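Long-range contacts in sensory box/response regulator (Mycobacterium smegmatis, PDB 5YRP), which belongs to the EAL-domain family of bacterial signalling proteins, which have a TIM-barrel-like fold, and holds a magnesium ion in a site of acidic and amide side chains: residues 14-19 and 221-226; 63-68 and 80-85; 67-72 and 105-110; 74-79 and 236-241; 172-177 and 204-209. All blocks are in the same frame, centred on the assembly; numbering follows the deposited sequence.

Interaction 1 (14-19 and 221-226); sequences IDMRTG and YRAQGF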
# COMPACT_ATOMS: atom_id res chain seq x y z
N ILE A 14 -13.38 -1.00 21.05
CA ILE A 14 -13.73 0.01 22.02
C ILE A 14 -13.25 1.40 21.63
O ILE A 14 -12.32 1.55 20.84
CB ILE A 14 -13.20 -0.34 23.43
CG1 ILE A 14 -11.67 -0.28 23.47
CG2 ILE A 14 -13.68 -1.73 23.84
CD1 ILE A 14 -11.13 -0.17 24.88
N ASP A 15 -13.91 2.41 22.19
CA ASP A 15 -13.41 3.77 22.19
C ASP A 15 -12.37 3.87 23.29
O ASP A 15 -12.69 3.74 24.47
CB ASP A 15 -14.55 4.75 22.46
CG ASP A 15 -14.12 6.21 22.38
OD1 ASP A 15 -12.92 6.48 22.18
OD2 ASP A 15 -15.00 7.08 22.53
N MSE A 16 -11.12 4.12 22.91
CA MSE A 16 -10.01 4.13 23.87
C MSE A 16 -10.00 5.32 24.78
O MSE A 16 -9.27 5.34 25.77
CB MSE A 16 -8.71 4.14 23.11
CG MSE A 16 -8.49 2.82 22.39
SE MSE A 16 -6.66 2.87 21.68
CE MSE A 16 -6.96 4.18 20.24
N ARG A 17 -10.79 6.33 24.43
CA ARG A 17 -10.98 7.50 25.29
C ARG A 17 -11.84 7.11 26.49
O ARG A 17 -11.44 7.27 27.64
CB ARG A 17 -11.63 8.64 24.51
CG ARG A 17 -10.86 9.09 23.27
CD ARG A 17 -11.58 10.19 22.50
NE ARG A 17 -12.89 9.77 22.01
CZ ARG A 17 -13.61 10.41 21.09
NH1 ARG A 17 -14.80 9.93 20.73
NH2 ARG A 17 -13.15 11.53 20.52
N THR A 18 -13.03 6.58 26.20
CA THR A 18 -14.02 6.22 27.22
C THR A 18 -13.82 4.80 27.75
O THR A 18 -13.93 4.56 28.95
CB THR A 18 -15.45 6.31 26.64
OG1 THR A 18 -15.62 7.54 25.95
CG2 THR A 18 -16.50 6.20 27.75
N GLY A 19 -13.54 3.87 26.84
CA GLY A 19 -13.56 2.45 27.15
C GLY A 19 -14.85 1.80 26.69
O GLY A 19 -15.06 0.61 26.93
N TYR A 221 -9.30 6.93 17.70
CA TYR A 221 -9.89 6.61 19.00
C TYR A 221 -10.48 5.19 19.08
O TYR A 221 -10.50 4.58 20.15
CB TYR A 221 -10.91 7.67 19.42
CG TYR A 221 -12.17 7.77 18.58
CD1 TYR A 221 -13.29 6.97 18.86
CD2 TYR A 221 -12.27 8.68 17.52
CE1 TYR A 221 -14.45 7.07 18.10
CE2 TYR A 221 -13.43 8.78 16.76
CZ TYR A 221 -14.52 7.97 17.06
OH TYR A 221 -15.68 8.05 16.31
N ARG A 222 -10.94 4.66 17.95
CA ARG A 222 -11.49 3.30 17.90
C ARG A 222 -10.35 2.29 17.77
O ARG A 222 -9.42 2.49 17.00
CB ARG A 222 -12.42 3.13 16.70
CG ARG A 222 -13.56 4.13 16.64
CD ARG A 222 -14.33 3.99 15.34
NE ARG A 222 -15.78 4.10 15.56
CZ ARG A 222 -16.61 3.08 15.77
NH1 ARG A 222 -16.18 1.82 15.78
NH2 ARG A 222 -17.90 3.32 15.97
N ALA A 223 -10.44 1.19 18.52
CA ALA A 223 -9.39 0.19 18.50
C ALA A 223 -9.81 -1.19 19.02
O ALA A 223 -10.80 -1.32 19.74
CB ALA A 223 -8.18 0.68 19.28
N GLN A 224 -9.04 -2.20 18.62
CA GLN A 224 -9.15 -3.57 19.11
C GLN A 224 -7.77 -4.03 19.57
O GLN A 224 -6.76 -3.58 19.03
CB GLN A 224 -9.64 -4.50 18.01
CG GLN A 224 -10.90 -4.06 17.30
CD GLN A 224 -11.38 -5.09 16.29
OE1 GLN A 224 -10.78 -6.14 16.12
NE2 GLN A 224 -12.48 -4.77 15.60
N GLY A 225 -7.73 -4.93 20.54
CA GLY A 225 -6.45 -5.46 21.02
C GLY A 225 -6.54 -6.20 22.34
O GLY A 225 -7.47 -5.99 23.12
N PHE A 226 -5.55 -7.06 22.60
CA PHE A 226 -5.50 -7.84 23.85
C PHE A 226 -5.45 -6.93 25.08
O PHE A 226 -6.02 -7.25 26.12
CB PHE A 226 -4.28 -8.79 23.87
CG PHE A 226 -4.32 -9.89 22.83
CD1 PHE A 226 -5.47 -10.66 22.63
CD2 PHE A 226 -3.19 -10.19 22.07
CE1 PHE A 226 -5.50 -11.67 21.68
CE2 PHE A 226 -3.21 -11.20 21.13
CZ PHE A 226 -4.36 -11.95 20.93
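Arg17 and Tyr221 meet as two flat plates, the guanidinium lying on one face of the phenol ring with the planes 11° apart and CZ 4.2 Å from the ring centroid, a cation-pi stack. Asp15 secures the arginine: its OD1 takes the backbone N of Arg17 in an Asx turn and, in a salt bridge, NE of the same residue 3.3 Å away. The stack sits at the end of a seam of the TIM-barrel-like EAL domain, where strand 7-15 pairs antiparallel with strand 222-223 and so joins the first strand of the sheet to the last. Ile14 and Ala223 exchange two backbone hydrogen bonds, and Met16 N adds a nearly straight one to Tyr221 O (177° at the hydrogen). Met16, a selenomethionine, can be followed outward: CB passes beside Tyr221 O, CG lies near both Tyr221 O and Ala223 CB, SE rests 3.6 Å from Ala223 CB, and the bend at chi3 brings CE back to both, 3.6 Å from Tyr221 O. The same side chain also touches Ala212, Leu215 and Leu216 of helix 209-218.

Interaction 2 (63-68 and 80-85); sequences TACAEF and IVLRIN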
# COMPACT_ATOMS: atom_id res chain seq x y z
N THR A 63 -24.66 -17.05 11.76
CA THR A 63 -24.55 -17.32 13.20
C THR A 63 -24.24 -16.05 13.99
O THR A 63 -24.77 -15.84 15.08
CB THR A 63 -23.46 -18.37 13.48
OG1 THR A 63 -23.62 -19.48 12.59
CG2 THR A 63 -23.53 -18.87 14.91
N ALA A 64 -23.38 -15.20 13.43
CA ALA A 64 -23.02 -13.93 14.07
C ALA A 64 -24.23 -13.02 14.17
O ALA A 64 -24.52 -12.49 15.23
CB ALA A 64 -21.91 -13.24 13.29
N CYS A 65 -24.93 -12.86 13.05
CA CYS A 65 -26.16 -12.07 12.99
C CYS A 65 -27.24 -12.61 13.92
O CYS A 65 -27.97 -11.85 14.53
CB CYS A 65 -26.69 -12.03 11.56
SG CYS A 65 -25.70 -11.02 10.43
N ALA A 66 -27.33 -13.93 14.01
CA ALA A 66 -28.28 -14.58 14.90
C ALA A 66 -27.96 -14.25 16.35
O ALA A 66 -28.82 -13.78 17.09
CB ALA A 66 -28.26 -16.09 14.70
N GLU A 67 -26.71 -14.50 16.73
CA GLU A 67 -26.22 -14.20 18.08
C GLU A 67 -26.31 -12.70 18.39
O GLU A 67 -26.55 -12.32 19.53
CB GLU A 67 -24.77 -14.69 18.22
CG GLU A 67 -24.09 -14.37 19.55
CD GLU A 67 -24.77 -15.00 20.75
OE1 GLU A 67 -25.55 -15.96 20.58
OE2 GLU A 67 -24.50 -14.53 21.87
N PHE A 68 -26.10 -11.88 17.37
CA PHE A 68 -26.15 -10.42 17.51
C PHE A 68 -27.57 -9.96 17.86
O PHE A 68 -27.75 -9.14 18.76
CB PHE A 68 -25.63 -9.76 16.22
CG PHE A 68 -25.64 -8.25 16.23
CD1 PHE A 68 -25.40 -7.53 17.39
CD2 PHE A 68 -25.84 -7.55 15.05
CE1 PHE A 68 -25.40 -6.14 17.39
CE2 PHE A 68 -25.84 -6.17 15.04
CZ PHE A 68 -25.62 -5.46 16.20
N ILE A 80 -24.65 -0.79 18.39
CA ILE A 80 -23.26 -1.05 18.03
C ILE A 80 -23.23 -1.73 16.68
O ILE A 80 -24.25 -2.19 16.18
CB ILE A 80 -22.57 -1.97 19.06
CG1 ILE A 80 -23.27 -3.33 19.15
CG2 ILE A 80 -22.54 -1.30 20.43
CD1 ILE A 80 -22.42 -4.42 19.74
N VAL A 81 -22.04 -1.80 16.09
CA VAL A 81 -21.87 -2.45 14.79
C VAL A 81 -21.35 -3.88 15.00
O VAL A 81 -20.60 -4.14 15.94
CB VAL A 81 -20.90 -1.65 13.88
CG1 VAL A 81 -20.78 -2.30 12.51
CG2 VAL A 81 -21.38 -0.21 13.74
N LEU A 82 -21.77 -4.79 14.13
CA LEU A 82 -21.25 -6.15 14.11
C LEU A 82 -20.34 -6.33 12.89
O LEU A 82 -20.81 -6.32 11.75
CB LEU A 82 -22.39 -7.16 14.06
CG LEU A 82 -21.99 -8.64 14.05
CD1 LEU A 82 -21.52 -9.09 15.43
CD2 LEU A 82 -23.14 -9.50 13.58
N ARG A 83 -19.04 -6.50 13.14
CA ARG A 83 -18.07 -6.67 12.06
C ARG A 83 -17.84 -8.15 11.75
O ARG A 83 -17.54 -8.94 12.63
CB ARG A 83 -16.74 -6.00 12.42
CG ARG A 83 -16.85 -4.50 12.56
CD ARG A 83 -15.54 -3.77 12.31
NE ARG A 83 -15.79 -2.43 11.78
CZ ARG A 83 -16.19 -1.39 12.51
NH1 ARG A 83 -16.37 -1.50 13.82
NH2 ARG A 83 -16.40 -0.22 11.92
N ILE A 84 -17.99 -8.50 10.47
CA ILE A 84 -17.83 -9.88 10.01
C ILE A 84 -16.85 -9.91 8.85
O ILE A 84 -17.00 -9.16 7.89
CB ILE A 84 -19.17 -10.47 9.57
CG1 ILE A 84 -20.11 -10.60 10.77
CG2 ILE A 84 -18.98 -11.83 8.91
CD1 ILE A 84 -21.57 -10.45 10.43
N ASN A 85 -15.86 -10.79 8.94
CA ASN A 85 -14.88 -10.94 7.88
C ASN A 85 -15.47 -11.69 6.70
O ASN A 85 -15.97 -12.80 6.86
CB ASN A 85 -13.65 -11.69 8.39
CG ASN A 85 -12.86 -10.87 9.39
OD1 ASN A 85 -12.30 -9.83 9.05
ND2 ASN A 85 -12.81 -11.34 10.63
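Phe68 and Leu82 carry the same first torsion, chi1 179° and -179°, each with CG opposite its own backbone N, and the two side chains lie alongside each other, pointing opposite ways, between helix and strand. The setting is a beta-alpha-beta crossover of the EAL barrel: strand 21-29 leads to helix 52-73, which packs on the sheet and returns the chain as strand 81-86, parallel to the first. Helix and strand run nearly antiparallel, their local axes 9.7 Å apart. Leu82 CB lies over one face of the Phe68 ring, 3.9 Å from its centroid and nearer the ring's edge than its middle, a CH-pi contact. One turn earlier in the helix, Ala64 CB meets two branches of the strand: it is 3.9 Å from Leu82 CD2 and 4.0 Å from Ile84 CD1, and Cys65 SG flanks the same two methyls more loosely. While Leu82 and Ile84 face the helix, Arg83 and Asn85 point to the barrel interior, where Asn85 belongs to the magnesium site. At the start of the strand segment Ile80 CG1 touches Phe68 CE1, and Ile80 O meets the edge of that ring, near its plane, 3.5 Å from CZ.

Interaction 3 (67-72 and 105-110); sequences EFSRWR and KEFGLP
Phe107, the first residue to leave the helical path after helix 96-106, turns its carbonyl toward Ser69 of helix 52-73, with Phe107 O 3.2 Å from Ser69 CB. Phe107 CB in turn lies 3.8 Å from Ser69 OG, but that hydroxyl is not bonded across the contact: its hydrogen-bond partner is Ala66 O, one turn back in its own helix. The phenyl ring continues along helix 52-73 to pack on Arg62, Cys65 and Ala66. After Gly108, at positive phi, Leu109 lies against both Phe68 and Arg72. It meets them mainly with CD2, which sits obliquely to the Phe68 ring at 3.4 Å from CD2 of that ring and also reaches the aliphatic part of the arginine, 3.5 Å from Arg72 CD. Pro110 comes last. Its CD stands 3.4 Å above one face of the Arg72 guanidinium, away from the middle of the group, while its CG approaches Arg72 NH2. The bend of the arginine at chi3 (73°) lays the group across the proline in this way. The connection between helix 96-106 and strand 114-119 is thus held to the neighbouring helix by carbon surfaces, with the arginine supplying both an apolar stem and a flat cationic face, while NH2 keeps a weak hydrogen bond to Arg78 O in the loop that follows the helix.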
# COMPACT_ATOMS: atom_id res chain seq x y z
N GLU A 67 -26.71 -14.50 16.73
CA GLU A 67 -26.22 -14.20 18.08
C GLU A 67 -26.31 -12.70 18.39
O GLU A 67 -26.55 -12.32 19.53
CB GLU A 67 -24.77 -14.69 18.22
CG GLU A 67 -24.09 -14.37 19.55
CD GLU A 67 -24.77 -15.00 20.75
OE1 GLU A 67 -25.55 -15.96 20.58
OE2 GLU A 67 -24.50 -14.53 21.87
N PHE A 68 -26.10 -11.88 17.37
CA PHE A 68 -26.15 -10.42 17.51
C PHE A 68 -27.57 -9.96 17.86
O PHE A 68 -27.75 -9.14 18.76
CB PHE A 68 -25.63 -9.76 16.22
CG PHE A 68 -25.64 -8.25 16.23
CD1 PHE A 68 -25.40 -7.53 17.39
CD2 PHE A 68 -25.84 -7.55 15.05
CE1 PHE A 68 -25.40 -6.14 17.39
CE2 PHE A 68 -25.84 -6.17 15.04
CZ PHE A 68 -25.62 -5.46 16.20
N SER A 69 -28.56 -10.49 17.16
CA SER A 69 -29.96 -10.15 17.43
C SER A 69 -30.41 -10.60 18.83
O SER A 69 -31.27 -9.97 19.44
CB SER A 69 -30.89 -10.73 16.36
OG SER A 69 -30.87 -12.14 16.40
N ARG A 70 -29.83 -11.69 19.32
CA ARG A 70 -30.12 -12.17 20.68
C ARG A 70 -29.73 -11.13 21.73
O ARG A 70 -30.39 -11.00 22.75
CB ARG A 70 -29.40 -13.49 20.99
CG ARG A 70 -29.90 -14.68 20.19
CD ARG A 70 -29.39 -15.99 20.77
NE ARG A 70 -29.62 -17.13 19.87
CZ ARG A 70 -28.70 -17.72 19.11
NH1 ARG A 70 -27.43 -17.33 19.11
NH2 ARG A 70 -29.05 -18.75 18.34
N TRP A 71 -28.65 -10.40 21.46
CA TRP A 71 -28.22 -9.31 22.33
C TRP A 71 -29.23 -8.17 22.25
O TRP A 71 -29.65 -7.62 23.27
CB TRP A 71 -26.84 -8.78 21.93
CG TRP A 71 -25.79 -9.84 21.78
CD1 TRP A 71 -25.80 -11.10 22.31
CD2 TRP A 71 -24.55 -9.72 21.07
NE1 TRP A 71 -24.66 -11.78 21.96
CE2 TRP A 71 -23.87 -10.95 21.20
CE3 TRP A 71 -23.94 -8.70 20.33
CZ2 TRP A 71 -22.62 -11.19 20.62
CZ3 TRP A 71 -22.71 -8.93 19.75
CH2 TRP A 71 -22.06 -10.17 19.90
N ARG A 72 -29.62 -7.85 21.02
CA ARG A 72 -30.61 -6.80 20.75
C ARG A 72 -31.94 -7.11 21.43
O ARG A 72 -32.62 -6.21 21.92
CB ARG A 72 -30.82 -6.63 19.25
CG ARG A 72 -29.56 -6.34 18.45
CD ARG A 72 -29.88 -5.99 17.01
NE ARG A 72 -30.46 -4.66 16.91
CZ ARG A 72 -29.76 -3.52 16.99
NH1 ARG A 72 -28.44 -3.54 17.16
NH2 ARG A 72 -30.40 -2.36 16.90
N LYS A 105 -32.97 -9.26 7.32
CA LYS A 105 -34.43 -9.33 7.36
C LYS A 105 -34.86 -10.40 8.37
O LYS A 105 -35.75 -10.17 9.19
CB LYS A 105 -34.97 -9.68 5.97
CG LYS A 105 -36.49 -9.80 5.88
CD LYS A 105 -37.18 -8.45 5.93
CE LYS A 105 -38.64 -8.57 6.34
NZ LYS A 105 -39.22 -7.24 6.65
N GLU A 106 -34.20 -11.55 8.30
CA GLU A 106 -34.51 -12.71 9.14
C GLU A 106 -34.35 -12.41 10.63
O GLU A 106 -35.25 -12.69 11.42
CB GLU A 106 -33.62 -13.89 8.74
CG GLU A 106 -33.92 -15.19 9.46
CD GLU A 106 -33.06 -16.34 8.99
OE1 GLU A 106 -33.01 -17.38 9.69
OE2 GLU A 106 -32.43 -16.23 7.91
N PHE A 107 -33.20 -11.85 11.00
CA PHE A 107 -32.87 -11.60 12.41
C PHE A 107 -33.15 -10.16 12.86
O PHE A 107 -32.63 -9.71 13.89
CB PHE A 107 -31.41 -11.96 12.68
CG PHE A 107 -31.08 -13.39 12.38
CD1 PHE A 107 -31.57 -14.41 13.18
CD2 PHE A 107 -30.29 -13.72 11.30
CE1 PHE A 107 -31.28 -15.74 12.91
CE2 PHE A 107 -29.98 -15.05 11.02
CZ PHE A 107 -30.48 -16.05 11.83
N GLY A 108 -33.97 -9.45 12.09
CA GLY A 108 -34.44 -8.11 12.45
C GLY A 108 -33.33 -7.13 12.78
O GLY A 108 -33.48 -6.28 13.67
N LEU A 109 -32.21 -7.24 12.08
CA LEU A 109 -31.08 -6.34 12.29
C LEU A 109 -31.31 -5.08 11.47
O LEU A 109 -31.63 -5.17 10.28
CB LEU A 109 -29.77 -7.02 11.89
CG LEU A 109 -29.37 -8.23 12.74
CD1 LEU A 109 -28.16 -8.94 12.15
CD2 LEU A 109 -29.08 -7.83 14.18
N PRO A 110 -31.16 -3.90 12.10
CA PRO A 110 -31.49 -2.65 11.41
C PRO A 110 -30.41 -2.17 10.45
O PRO A 110 -29.34 -2.77 10.36
CB PRO A 110 -31.65 -1.66 12.57
CG PRO A 110 -30.72 -2.16 13.61
CD PRO A 110 -30.67 -3.66 13.47

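Interaction 4 (74-79 and 236-241); sequences NGVGRN and EMQTLL
Val76 meets Leu241 immediately beyond the Schellman motif that ends helix 52-73, in which Gly75, at positive phi, is the C-prime residue, with Val76 N bonded to Trp71 O and Gly75 N to Arg72 O. This turn delivers the loop 74-79 to the flank of helix 234-243, the last helix of the chain. Val76 crosses Leu241 at a slant, CB to CB at 3.9 Å, and its CG2, lying between its own backbone N and carbonyl carbon, faces the helix backbone 4.1 Å from Gln238 O. Gly77, also at positive phi, brings bare backbone to the leucine: its N lies 4.0 Å from Leu241 CB, and its CA is 4.1 Å from Leu241 CD1. Trp71 covers the neighbouring surface, touching Val76 as well as Gln238 and Leu241. At the outer end the amides of Asn74 and Gln238 stand almost perpendicular, planes 88° apart, and as modelled Asn74 ND2 faces Gln238 NE2 at 3.1 Å. Two donors cannot bond to each other, so this approach is doubtful, and at this resolution the amide orientations are hard to settle. Asn74 ND2 gives a hydrogen bond to Arg70 O inside the helix it follows. What joins the loop to the helix is therefore apolar: a valine and a leucine in contact beside the backbone of Gly77.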
# COMPACT_ATOMS: atom_id res chain seq x y z
N ASN A 74 -32.22 -8.90 24.21
CA ASN A 74 -31.95 -8.65 25.64
C ASN A 74 -31.61 -7.19 25.96
O ASN A 74 -31.23 -6.88 27.08
CB ASN A 74 -30.83 -9.56 26.13
CG ASN A 74 -31.28 -10.99 26.32
OD1 ASN A 74 -31.81 -11.34 27.37
ND2 ASN A 74 -31.08 -11.82 25.30
N GLY A 75 -31.73 -6.31 24.97
CA GLY A 75 -31.57 -4.88 25.19
C GLY A 75 -30.14 -4.43 25.43
O GLY A 75 -29.92 -3.39 26.05
N VAL A 76 -29.17 -5.21 24.94
CA VAL A 76 -27.76 -4.84 25.04
C VAL A 76 -27.17 -4.78 23.63
O VAL A 76 -27.62 -5.49 22.73
CB VAL A 76 -26.95 -5.81 25.93
CG1 VAL A 76 -27.59 -5.93 27.30
CG2 VAL A 76 -26.82 -7.19 25.30
N GLY A 77 -26.17 -3.92 23.45
CA GLY A 77 -25.56 -3.70 22.13
C GLY A 77 -26.59 -3.26 21.10
O GLY A 77 -26.47 -3.59 19.91
N ARG A 78 -27.59 -2.52 21.55
CA ARG A 78 -28.69 -2.10 20.69
C ARG A 78 -28.18 -1.20 19.58
O ARG A 78 -28.69 -1.24 18.47
CB ARG A 78 -29.76 -1.37 21.50
CG ARG A 78 -30.70 -2.29 22.26
CD ARG A 78 -31.61 -3.09 21.35
NE ARG A 78 -32.39 -2.25 20.43
CZ ARG A 78 -33.46 -2.65 19.75
NH1 ARG A 78 -33.93 -3.89 19.87
NH2 ARG A 78 -34.08 -1.79 18.94
N ASN A 79 -27.19 -0.38 19.89
CA ASN A 79 -26.62 0.50 18.89
C ASN A 79 -25.09 0.39 18.80
O ASN A 79 -24.35 1.33 19.09
CB ASN A 79 -27.10 1.95 19.08
CG ASN A 79 -26.90 2.45 20.50
OD1 ASN A 79 -26.23 1.82 21.32
ND2 ASN A 79 -27.48 3.61 20.79
N GLU A 236 -20.35 -13.97 27.02
CA GLU A 236 -19.46 -13.05 27.71
C GLU A 236 -19.59 -11.63 27.14
O GLU A 236 -19.51 -10.65 27.87
CB GLU A 236 -18.01 -13.53 27.59
CG GLU A 236 -17.73 -14.86 28.28
CD GLU A 236 -16.33 -15.39 28.01
OE1 GLU A 236 -15.89 -15.41 26.84
OE2 GLU A 236 -15.65 -15.81 28.98
N MSE A 237 -19.80 -11.55 25.82
CA MSE A 237 -19.99 -10.27 25.13
C MSE A 237 -21.25 -9.60 25.60
O MSE A 237 -21.26 -8.40 25.83
CB MSE A 237 -19.99 -10.50 23.62
CG MSE A 237 -20.15 -9.23 22.79
SE MSE A 237 -18.62 -8.00 22.99
CE MSE A 237 -17.30 -8.99 21.94
N GLN A 238 -22.33 -10.37 25.73
CA GLN A 238 -23.58 -9.86 26.29
C GLN A 238 -23.30 -9.14 27.59
O GLN A 238 -23.63 -7.96 27.75
CB GLN A 238 -24.58 -10.99 26.59
CG GLN A 238 -25.57 -11.29 25.48
CD GLN A 238 -26.76 -12.09 25.99
OE1 GLN A 238 -26.60 -13.00 26.80
NE2 GLN A 238 -27.95 -11.74 25.53
N THR A 239 -22.68 -9.87 28.51
CA THR A 239 -22.31 -9.36 29.83
C THR A 239 -21.51 -8.06 29.71
O THR A 239 -21.76 -7.10 30.43
CB THR A 239 -21.53 -10.43 30.61
OG1 THR A 239 -22.25 -11.67 30.57
CG2 THR A 239 -21.33 -10.02 32.07
N LEU A 240 -20.56 -8.04 28.78
CA LEU A 240 -19.75 -6.85 28.54
C LEU A 240 -20.58 -5.71 27.97
O LEU A 240 -20.41 -4.56 28.36
CB LEU A 240 -18.61 -7.19 27.58
CG LEU A 240 -17.73 -6.03 27.09
CD1 LEU A 240 -17.21 -5.18 28.23
CD2 LEU A 240 -16.58 -6.58 26.27
N LEU A 241 -21.47 -6.03 27.04
CA LEU A 241 -22.35 -5.04 26.43
C LEU A 241 -23.38 -4.51 27.42
O LEU A 241 -23.83 -3.36 27.30
CB LEU A 241 -23.07 -5.63 25.22
CG LEU A 241 -22.17 -5.94 24.02
CD1 LEU A 241 -22.95 -6.75 22.99
CD2 LEU A 241 -21.63 -4.67 23.38

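Interaction 5 (172-177 and 204-209); sequences SFVAEL and EGVETE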
# COMPACT_ATOMS: atom_id res chain seq x y z
N SER A 172 0.39 -5.11 12.32
CA SER A 172 1.83 -4.90 12.19
C SER A 172 2.27 -3.47 12.51
O SER A 172 3.29 -3.25 13.17
CB SER A 172 2.30 -5.27 10.78
OG SER A 172 1.60 -4.53 9.81
N PHE A 173 1.48 -2.50 12.06
CA PHE A 173 1.78 -1.08 12.29
C PHE A 173 1.42 -0.61 13.70
O PHE A 173 1.85 0.46 14.13
CB PHE A 173 1.06 -0.20 11.27
CG PHE A 173 1.20 -0.68 9.85
CD1 PHE A 173 2.43 -1.07 9.35
CD2 PHE A 173 0.09 -0.76 9.03
CE1 PHE A 173 2.56 -1.52 8.05
CE2 PHE A 173 0.21 -1.21 7.73
CZ PHE A 173 1.44 -1.59 7.24
N VAL A 174 0.61 -1.39 14.39
CA VAL A 174 0.17 -1.07 15.74
C VAL A 174 0.98 -1.81 16.80
O VAL A 174 1.26 -1.26 17.87
CB VAL A 174 -1.33 -1.39 15.89
CG1 VAL A 174 -1.82 -1.08 17.30
CG2 VAL A 174 -2.13 -0.59 14.88
N ALA A 175 1.38 -3.04 16.51
CA ALA A 175 1.99 -3.93 17.50
C ALA A 175 3.17 -3.29 18.23
O ALA A 175 3.14 -3.13 19.45
CB ALA A 175 2.44 -5.23 16.85
N GLU A 176 4.19 -2.91 17.48
CA GLU A 176 5.38 -2.28 18.04
C GLU A 176 5.32 -0.76 17.87
O GLU A 176 6.35 -0.10 17.77
CB GLU A 176 6.64 -2.84 17.39
CG GLU A 176 6.82 -4.34 17.57
CD GLU A 176 7.98 -4.90 16.78
OE1 GLU A 176 7.82 -5.97 16.15
OE2 GLU A 176 9.06 -4.26 16.76
N LEU A 177 4.11 -0.22 17.85
CA LEU A 177 3.91 1.21 17.64
C LEU A 177 4.49 1.99 18.81
O LEU A 177 4.19 1.69 19.97
CB LEU A 177 2.42 1.52 17.50
CG LEU A 177 1.99 2.98 17.32
CD1 LEU A 177 2.63 3.62 16.10
CD2 LEU A 177 0.47 3.05 17.21
N GLU A 204 -6.37 -2.14 14.85
CA GLU A 204 -6.34 -3.51 15.35
C GLU A 204 -4.94 -3.88 15.82
O GLU A 204 -3.95 -3.32 15.36
CB GLU A 204 -6.85 -4.50 14.29
CG GLU A 204 -6.16 -4.39 12.94
CD GLU A 204 -6.53 -5.52 12.00
OE1 GLU A 204 -7.75 -5.76 11.78
OE2 GLU A 204 -5.61 -6.17 11.47
N GLY A 205 -4.88 -4.82 16.76
CA GLY A 205 -3.61 -5.28 17.33
C GLY A 205 -2.98 -4.33 18.33
O GLY A 205 -1.76 -4.25 18.43
N VAL A 206 -3.81 -3.61 19.09
CA VAL A 206 -3.33 -2.70 20.12
C VAL A 206 -2.87 -3.49 21.34
O VAL A 206 -3.65 -3.75 22.27
CB VAL A 206 -4.41 -1.67 20.52
CG1 VAL A 206 -3.90 -0.76 21.62
CG2 VAL A 206 -4.81 -0.84 19.31
N GLU A 207 -1.59 -3.86 21.33
CA GLU A 207 -1.01 -4.72 22.36
C GLU A 207 -0.51 -3.93 23.56
O GLU A 207 -0.57 -4.41 24.69
CB GLU A 207 0.17 -5.51 21.77
CG GLU A 207 -0.16 -6.31 20.51
CD GLU A 207 -1.01 -7.53 20.79
OE1 GLU A 207 -0.64 -8.30 21.69
OE2 GLU A 207 -2.04 -7.71 20.09
N THR A 208 -0.02 -2.73 23.32
CA THR A 208 0.63 -1.95 24.36
C THR A 208 -0.03 -0.60 24.52
O THR A 208 -0.56 -0.05 23.56
CB THR A 208 2.11 -1.71 24.02
OG1 THR A 208 2.21 -0.90 22.84
CG2 THR A 208 2.83 -3.04 23.78
N GLU A 209 0.01 -0.07 25.74
CA GLU A 209 -0.54 1.26 26.03
C GLU A 209 0.28 2.34 25.33
O GLU A 209 -0.24 3.42 25.02
CB GLU A 209 -0.63 1.53 27.55
CG GLU A 209 0.69 1.62 28.30
CD GLU A 209 1.17 0.28 28.84
OE1 GLU A 209 0.97 -0.76 28.16
OE2 GLU A 209 1.75 0.26 29.95
O HOH W 1 0.52 -2.51 20.29
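The peptide planes of Glu204 and Gly205 turn their carbonyl oxygens to Val174, while the Phe173 ring takes no part across the contact and has Ser172 OG 3.5 Å above the centre of one face. That ring packs among Ile186 and Val187 of helix 183-197 and reaches Leu156 of the second subunit. Val174 faces the loop: its CB and CG2 both approach Glu204 O, CB at 3.3 Å, and CG1, held opposite the backbone N by chi1 of 179°, runs past Gly205 O to touch Val206 CG2 at 3.6 Å. Gly205 is in a positive-phi conformation, and Val206 is the centre of an inverse gamma turn, so the loop bends sharply at Val206, beside Val174. In the EAL barrel this loop leaves the end of strand 200-203 near the metal centre, and the short, weakly bonded helix 171-175 follows the neighbouring strand 166-169. Glu204 shows the connection, since its CB is directed away from segment 172-177 and the side chain comes within about 4 Å of the magnesium ion, close to Asp147 of the metal site. Farther along, a water bridges the two segments, 2.8 Å from Ala175 O, to which it probably donates, and accepting from Thr208 N at 3.1 Å. Thr208 is the N-cap of helix 209-218, its OG1 hydrogen-bonded to Ala211 N.

Interactions 2, 3 and 4 touch one another; interaction 1 meets interaction 2 where Arg222 and Arg83 come close, and interaction 5 touches interaction 1 through Val206. Interactions 2 and 3 share Glu67 and Phe68 on helix 52-73, their centres 8 Å apart, and interaction 4 takes up the end of that helix, where Trp71 and Arg72 meet the loop 74-79. Interaction 1 closes the sheet between its first and last strands, so interactions 2, 3 and 5 are nested within its span, whereas interaction 4 crosses it along the chain. Interactions 2 and 3 close before interaction 5 opens, about 32 Å, centre to centre, from interaction 3; interaction 5 is also nested inside interaction 4.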